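Local coordinates for protein orotidine 5'-phosphate decarboxylase (Streptomyces avermitilis, PDB 3V75) that probably catalyses the decarboxylation of orotidine 5'-phosphate to UMP, the final step of de novo UMP biosynthesis, at residues Pro242-Gln247 and Pro267-Gly272. Sequence-based numbering, arbitrary orientation. Where two conformers were deposited one is given.
Sequences PGIGAQ and PNVSRG
Ile-244 meets Pro-267 and Asn-268 because its chi1 of -51° sets CG1 beside its own backbone N and leaves CG2 anti to that N. The CG1 branch therefore runs along the backbone of Asn-268, and CD1 at its end reaches Pro-267 CB at 3.9 Å. Val-269 has two conformers; in one of them its CG2 also lies against Ile-244 CB, a contact doubtful to that extent. Isoleucine suits this buried place because its long CG1-CD1 branch covers both the proline and the strand backbone; an alanine here would probably open a gap beside Pro-267, whose CB would lose its contacts with that branch.

Between these apolar contacts runs one direct hydrogen bond, Ile-244 N to Asn-268 O at 3.3 Å. Its N-H...O angle is 151°. Water extends the join. One molecule donates to Asn-268 OD1 at 3.0 Å and accepts from Gly-243 N, giving the polar asparagine a link to the loop. Two others both donate to Ile-244 O, one accepting from Ser-270 N and the other from Gly-272 N at 2.9 Å, and so tie the loop to the start of helix 271-274. Gly-243 to Ala-246 form a type II turn closed by Ala-246 N to Gly-243 O. Gly-245 fills its third position, where phi is positive; at both glycines a CB would be pushed against the carbonyl O of the residue before.

In this TIM barrel, strand 265-269 pairs with 239-241 and closes the ring against 42-45. The loop leaving strand 239-241 lies against the C-terminal end of strand 265-269, with Pro-242 near Lys-119, the predicted proton donor, while helix 280-299 packs on Pro-267 and Val-269 through Ile-294 and Phe-290.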
# COMPACT_ATOMS: atom_id res chain seq x y z
N PRO A 242 -4.75 -16.94 -1.72
CA PRO A 242 -4.25 -16.93 -3.10
C PRO A 242 -3.50 -18.24 -3.44
O PRO A 242 -3.00 -19.01 -2.53
CB PRO A 242 -3.31 -15.72 -3.13
CG PRO A 242 -3.02 -15.38 -1.70
CD PRO A 242 -4.01 -16.06 -0.81
N GLY A 243 -3.38 -18.47 -4.75
CA GLY A 243 -2.60 -19.60 -5.23
C GLY A 243 -3.44 -20.80 -5.62
O GLY A 243 -2.86 -21.87 -5.89
N ILE A 244 -4.75 -20.68 -5.66
CA ILE A 244 -5.56 -21.86 -5.96
C ILE A 244 -5.32 -22.24 -7.42
O ILE A 244 -5.32 -21.39 -8.32
CB ILE A 244 -7.04 -21.61 -5.72
CG1 ILE A 244 -7.30 -21.00 -4.33
CG2 ILE A 244 -7.84 -22.88 -5.95
CD1 ILE A 244 -6.86 -21.92 -3.20
N GLY A 245 -5.09 -23.55 -7.64
CA GLY A 245 -4.77 -24.08 -8.96
C GLY A 245 -3.29 -24.46 -9.02
O GLY A 245 -2.89 -25.28 -9.84
N ALA A 246 -2.44 -23.84 -8.18
CA ALA A 246 -1.00 -24.14 -8.13
C ALA A 246 -0.78 -25.53 -7.56
O ALA A 246 -1.64 -26.08 -6.90
CB ALA A 246 -0.26 -23.14 -7.26
N GLN A 247 0.39 -26.10 -7.84
CA GLN A 247 0.74 -27.40 -7.30
C GLN A 247 0.48 -27.48 -5.78
O GLN A 247 0.94 -26.62 -5.02
CB GLN A 247 2.23 -27.64 -7.63
CG GLN A 247 2.87 -28.85 -7.00
CD GLN A 247 2.04 -30.08 -7.25
OE1 GLN A 247 1.80 -30.46 -8.42
NE2 GLN A 247 1.54 -30.72 -6.15
N PRO A 267 -11.24 -18.99 -1.53
CA PRO A 267 -10.16 -19.48 -2.40
C PRO A 267 -10.07 -18.56 -3.62
O PRO A 267 -11.04 -18.41 -4.35
CB PRO A 267 -10.64 -20.88 -2.83
CG PRO A 267 -11.93 -21.13 -2.01
CD PRO A 267 -12.47 -19.78 -1.68
N ASN A 268 -8.91 -17.96 -3.84
CA ASN A 268 -8.76 -17.05 -4.94
C ASN A 268 -8.02 -17.72 -6.11
O ASN A 268 -6.89 -18.20 -5.94
CB ASN A 268 -7.97 -15.80 -4.50
CG ASN A 268 -7.73 -14.85 -5.65
OD1 ASN A 268 -6.68 -14.89 -6.32
ND2 ASN A 268 -8.72 -14.02 -5.92
N VAL A 269 -8.67 -17.76 -7.27
CA VAL A 269 -8.07 -18.26 -8.50
C VAL A 269 -7.82 -17.08 -9.45
O VAL A 269 -8.73 -16.27 -9.65
CB VAL A 269 -9.02 -19.26 -9.21
CG1 VAL A 269 -8.38 -19.82 -10.48
CG2 VAL A 269 -9.48 -20.40 -8.28
N SER A 270 -6.65 -17.02 -10.05
CA SER A 270 -6.38 -16.01 -11.05
C SER A 270 -6.25 -16.68 -12.43
O SER A 270 -7.25 -16.83 -13.14
CB SER A 270 -5.14 -15.23 -10.64
OG SER A 270 -4.76 -14.34 -11.67
N ARG A 271 -5.05 -17.11 -12.79
CA ARG A 271 -4.84 -17.69 -14.13
C ARG A 271 -5.77 -18.88 -14.47
O ARG A 271 -6.20 -19.00 -15.63
CB ARG A 271 -3.38 -18.13 -14.27
CG ARG A 271 -3.08 -18.62 -15.70
CD ARG A 271 -1.59 -18.88 -15.99
NE ARG A 271 -1.44 -19.28 -17.38
CZ ARG A 271 -1.64 -18.49 -18.42
NH1 ARG A 271 -1.92 -17.18 -18.24
NH2 ARG A 271 -1.52 -18.97 -19.65
N GLY A 272 -6.07 -19.74 -13.50
CA GLY A 272 -6.89 -20.92 -13.75
C GLY A 272 -8.23 -20.59 -14.37
O GLY A 272 -8.82 -21.43 -15.09
O HOH W 1 -4.31 -16.69 -6.69
O HOH W 2 -4.54 -18.71 -8.71
O HOH W 3 -4.75 -20.83 -11.15